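Local coordinates for protein AlyGC (Glaciecola chathamensis, PDB 5GKD) that degrades alginate as a lyase of polysaccharide lyase family 6, probably by beta-elimination at a site that holds a calcium ion, at residues A622-G627 with F634-V639; F683-G688 with A716-S721. All coordinates share one frame; numbering follows the deposited sequence.

Contact 1 of 2, residues A622-G627 with F634-V639; sequences AKVYRG and FGPHVV
V624 and P636 meet across the interior of the C-terminal parallel beta-helix, where strand 622-625 on one face looks toward the chain leading into strand 637-641 on another. The two side chains lie alongside one another, pointing opposite ways, with CG2 of V624 3.8 Å from CG of P636 and nearly as close to CB of the same ring. CG1 of V624 nearly eclipses its own backbone N (chi1 3°), and this spreads the two methyls along the partner chain: CG1 is turned to V638, whose CG2 is 4.4 Å away. The other end of P636 is taken by R626. The arginine's aliphatic chain runs at a slant past the CD corner of the proline ring, CB and CD each 4.1 Å from P636 CD, and CD also rests 3.5 Å from the carbonyl O of G635. A cis peptide joins G635 to P636. R626 then bends at chi3 (68°), and its guanidinium is spent on other carbonyls: NE donates to G664 O and NH1 to D630 O, while Q666 NE2 serves G635 O. L662 of the neighbouring strand 660-663 touches both V624 and V638. No hydrogen bond spans the two segments, so their cohesion comes from methyls, methylenes and a proline ring, while the buried polar groups at the turn are satisfied by adjoining loops.

Contact 2 of 2, residues F683-G688 with A716-S721; sequences FELTVG and ATTTIS
L685 sets CG anti to its carbonyl carbon (chi1 -58°), and T718 places OG1 in the same way (chi1 -54°); these torsions carry the two side chains across one another at a slant and bring a leucine methyl to the threonine hydroxyl, between two faces of a parallel beta-helix. Strand 681-685 lies in the nine-strand face of the C-terminal domain, next to its outermost strand 706-709. Strand 717-721 belongs to the closing coil near the C-terminus, where it pairs with strand 691-700. The inward residues of the two segments alternate and match in opposite order: F683 is paired with I720, and L685 with T718 and A716. At the wider end of this row F683 CE2 comes no nearer than 4.4 Å to I720 CD1, a loose apolar touch that meets the phenyl ring obliquely. Strand 691-700 also packs against F683 and L685: T692 touches both side chains, and V694 touches F683; P690 packs on L685 and A716. E684, the residue between the two apolar ones, faces the other way and forms a salt bridge through OE2 with R708, while its OE1 is hydrogen-bonded to H663 ND1. The segments themselves share no hydrogen bond. All three contact residues of 716-721 are partly exposed, in keeping with a place at the end of the solenoid. The tightest meeting falls on one methyl: CD1 of L685 sits 3.5 Å from T718 OG1 and 3.8 Å from A716 CB.

Both contacts join the nine-strand face of the C-terminal beta-helix to other strands across its interior, contact 1 in an earlier coil of the solenoid and contact 2 at its last coils. All touching residues of contact 1 are buried, whereas in contact 2 only F683 and L685 are. L662, already part of contact 1's surroundings, also touches F683 of contact 2 and gives the two a common apolar neighbour. Contact 1 adds a buried arginine to its methyls; contact 2 has a threonine hydroxyl at its more open edge. The contacts also touch directly, R626 NH2 lying 3.6 Å from T686 OG1 in simple packing.

Contact 1 of 2, residues A622-G627 with F634-V639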
# COMPACT_ATOMS: atom_id res chain seq x y z
N ALA A 622 7.35 18.90 6.89
CA ALA A 622 6.59 18.33 5.80
C ALA A 622 7.56 17.81 4.74
O ALA A 622 8.56 18.46 4.44
CB ALA A 622 5.63 19.35 5.17
N LYS A 623 7.25 16.64 4.21
CA LYS A 623 7.91 16.10 3.03
C LYS A 623 6.81 15.91 2.01
O LYS A 623 5.92 15.08 2.22
CB LYS A 623 8.62 14.77 3.33
CG LYS A 623 9.41 14.74 4.62
CD LYS A 623 10.25 13.49 4.72
CE LYS A 623 11.35 13.67 5.76
NZ LYS A 623 12.23 12.50 5.89
N VAL A 624 6.81 16.70 0.95
CA VAL A 624 5.74 16.58 -0.01
C VAL A 624 6.33 16.47 -1.41
O VAL A 624 7.26 17.20 -1.77
CB VAL A 624 4.69 17.71 0.13
CG1 VAL A 624 5.07 18.72 1.19
CG2 VAL A 624 4.35 18.31 -1.17
N TYR A 625 5.83 15.50 -2.18
CA TYR A 625 6.52 15.03 -3.37
C TYR A 625 5.53 14.82 -4.50
O TYR A 625 4.49 14.18 -4.33
CB TYR A 625 7.27 13.72 -3.05
CG TYR A 625 8.09 13.17 -4.18
CD1 TYR A 625 7.52 12.39 -5.18
CD2 TYR A 625 9.46 13.40 -4.23
CE1 TYR A 625 8.28 11.88 -6.21
CE2 TYR A 625 10.22 12.90 -5.24
CZ TYR A 625 9.64 12.14 -6.23
OH TYR A 625 10.43 11.66 -7.24
N ARG A 626 5.84 15.39 -5.66
CA ARG A 626 5.12 15.12 -6.90
C ARG A 626 6.18 14.95 -7.97
O ARG A 626 6.81 15.93 -8.38
CB ARG A 626 4.14 16.24 -7.26
CG ARG A 626 3.38 16.01 -8.58
CD ARG A 626 2.56 17.23 -9.02
NE ARG A 626 3.38 18.38 -9.41
CZ ARG A 626 3.64 18.72 -10.67
NH1 ARG A 626 3.12 18.02 -11.66
NH2 ARG A 626 4.42 19.76 -10.94
N GLY A 627 6.38 13.73 -8.43
CA GLY A 627 7.45 13.43 -9.35
C GLY A 627 7.02 13.25 -10.79
O GLY A 627 5.86 12.97 -11.10
N PHE A 634 -2.55 21.35 -10.63
CA PHE A 634 -2.23 22.65 -10.08
C PHE A 634 -1.54 22.58 -8.73
O PHE A 634 -1.00 23.60 -8.28
CB PHE A 634 -3.51 23.50 -9.94
CG PHE A 634 -4.34 23.56 -11.19
CD1 PHE A 634 -3.78 23.95 -12.39
CD2 PHE A 634 -5.67 23.18 -11.16
CE1 PHE A 634 -4.54 24.01 -13.54
CE2 PHE A 634 -6.44 23.23 -12.32
CZ PHE A 634 -5.87 23.65 -13.51
N GLY A 635 -1.54 21.43 -8.07
CA GLY A 635 -0.99 21.28 -6.75
C GLY A 635 0.22 20.39 -6.74
O GLY A 635 0.62 19.86 -7.77
N PRO A 636 0.83 20.22 -5.57
CA PRO A 636 0.52 20.83 -4.27
C PRO A 636 0.73 22.34 -4.15
O PRO A 636 1.58 22.91 -4.81
CB PRO A 636 1.47 20.10 -3.32
CG PRO A 636 1.79 18.82 -3.99
CD PRO A 636 1.86 19.17 -5.44
N HIS A 637 -0.08 22.97 -3.31
CA HIS A 637 0.16 24.33 -2.84
C HIS A 637 0.60 24.21 -1.38
O HIS A 637 -0.12 23.64 -0.57
CB HIS A 637 -1.10 25.19 -2.90
CG HIS A 637 -1.82 25.17 -4.21
ND1 HIS A 637 -2.53 24.08 -4.66
CD2 HIS A 637 -2.01 26.15 -5.13
CE1 HIS A 637 -3.09 24.37 -5.82
NE2 HIS A 637 -2.80 25.62 -6.13
N VAL A 638 1.78 24.73 -1.07
CA VAL A 638 2.33 24.68 0.28
C VAL A 638 2.49 26.10 0.79
O VAL A 638 3.27 26.88 0.23
CB VAL A 638 3.66 23.92 0.32
CG1 VAL A 638 4.21 23.88 1.72
CG2 VAL A 638 3.47 22.52 -0.20
N VAL A 639 1.74 26.45 1.83
CA VAL A 639 1.66 27.81 2.33
C VAL A 639 1.93 27.77 3.82
O VAL A 639 1.18 27.12 4.57
CB VAL A 639 0.28 28.45 2.06
CG1 VAL A 639 0.16 29.78 2.78
CG2 VAL A 639 0.04 28.61 0.58

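Contact 2 of 2, residues F683-G688 with A716-S721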
# COMPACT_ATOMS: atom_id res chain seq x y z
N PHE A 683 14.00 23.14 -1.72
CA PHE A 683 13.13 23.07 -2.88
C PHE A 683 13.78 22.20 -3.94
O PHE A 683 14.98 22.33 -4.22
CB PHE A 683 12.85 24.47 -3.44
CG PHE A 683 12.08 25.34 -2.51
CD1 PHE A 683 10.72 25.20 -2.39
CD2 PHE A 683 12.72 26.29 -1.74
CE1 PHE A 683 10.00 25.99 -1.51
CE2 PHE A 683 12.02 27.08 -0.87
CZ PHE A 683 10.66 26.93 -0.75
N GLU A 684 12.99 21.30 -4.51
CA GLU A 684 13.35 20.53 -5.68
C GLU A 684 12.27 20.84 -6.73
O GLU A 684 11.25 20.15 -6.84
CB GLU A 684 13.49 19.02 -5.32
CG GLU A 684 14.60 18.75 -4.29
CD GLU A 684 14.85 17.28 -3.99
OE1 GLU A 684 13.94 16.46 -4.23
OE2 GLU A 684 15.96 16.93 -3.51
N LEU A 685 12.47 21.91 -7.46
CA LEU A 685 11.54 22.37 -8.46
C LEU A 685 11.54 21.53 -9.72
O LEU A 685 12.56 21.22 -10.22
CB LEU A 685 11.82 23.82 -8.77
CG LEU A 685 11.75 24.75 -7.59
CD1 LEU A 685 12.38 26.07 -7.88
CD2 LEU A 685 10.34 24.89 -7.03
N THR A 686 10.36 21.18 -10.21
CA THR A 686 10.21 20.38 -11.42
C THR A 686 9.63 21.20 -12.57
O THR A 686 9.75 22.37 -12.60
CB THR A 686 9.30 19.17 -11.19
OG1 THR A 686 7.99 19.61 -10.89
CG2 THR A 686 9.80 18.31 -10.07
N VAL A 687 8.98 20.55 -13.51
CA VAL A 687 8.37 21.21 -14.63
C VAL A 687 7.15 22.05 -14.24
O VAL A 687 6.70 22.02 -13.14
CB VAL A 687 7.93 20.19 -15.68
CG1 VAL A 687 9.10 19.38 -16.14
CG2 VAL A 687 6.91 19.24 -15.11
N GLY A 688 6.64 22.79 -15.20
CA GLY A 688 5.48 23.62 -15.07
C GLY A 688 5.57 24.99 -14.46
O GLY A 688 4.61 25.48 -13.98
N ALA A 716 11.10 28.01 -13.19
CA ALA A 716 10.40 28.59 -12.10
C ALA A 716 10.60 30.06 -11.86
O ALA A 716 11.59 30.65 -12.24
CB ALA A 716 10.88 27.84 -10.89
N THR A 717 9.63 30.66 -11.20
CA THR A 717 9.74 32.02 -10.78
C THR A 717 9.91 31.83 -9.28
O THR A 717 9.00 31.46 -8.58
CB THR A 717 8.61 32.93 -11.23
OG1 THR A 717 7.60 32.97 -10.25
CG2 THR A 717 8.06 32.47 -12.51
N THR A 718 11.12 32.07 -8.84
CA THR A 718 11.53 31.80 -7.47
C THR A 718 12.06 33.09 -6.86
O THR A 718 13.10 33.60 -7.28
CB THR A 718 12.59 30.70 -7.44
OG1 THR A 718 12.10 29.56 -8.14
CG2 THR A 718 12.95 30.31 -6.01
N THR A 719 11.33 33.60 -5.88
CA THR A 719 11.67 34.82 -5.15
C THR A 719 12.01 34.43 -3.72
O THR A 719 11.13 34.05 -2.95
CB THR A 719 10.51 35.81 -5.17
OG1 THR A 719 10.30 36.28 -6.50
CG2 THR A 719 10.78 37.01 -4.25
N ILE A 720 13.29 34.51 -3.36
CA ILE A 720 13.75 34.22 -2.00
C ILE A 720 14.57 35.42 -1.56
O ILE A 720 15.74 35.56 -1.95
CB ILE A 720 14.56 32.92 -1.92
CG1 ILE A 720 13.66 31.71 -2.23
CG2 ILE A 720 15.16 32.75 -0.54
CD1 ILE A 720 14.41 30.40 -2.40
N SER A 721 13.97 36.30 -0.76
CA SER A 721 14.64 37.53 -0.37
C SER A 721 13.93 38.13 0.83
O SER A 721 12.82 37.74 1.19
CB SER A 721 14.68 38.52 -1.52
OG SER A 721 13.36 38.91 -1.83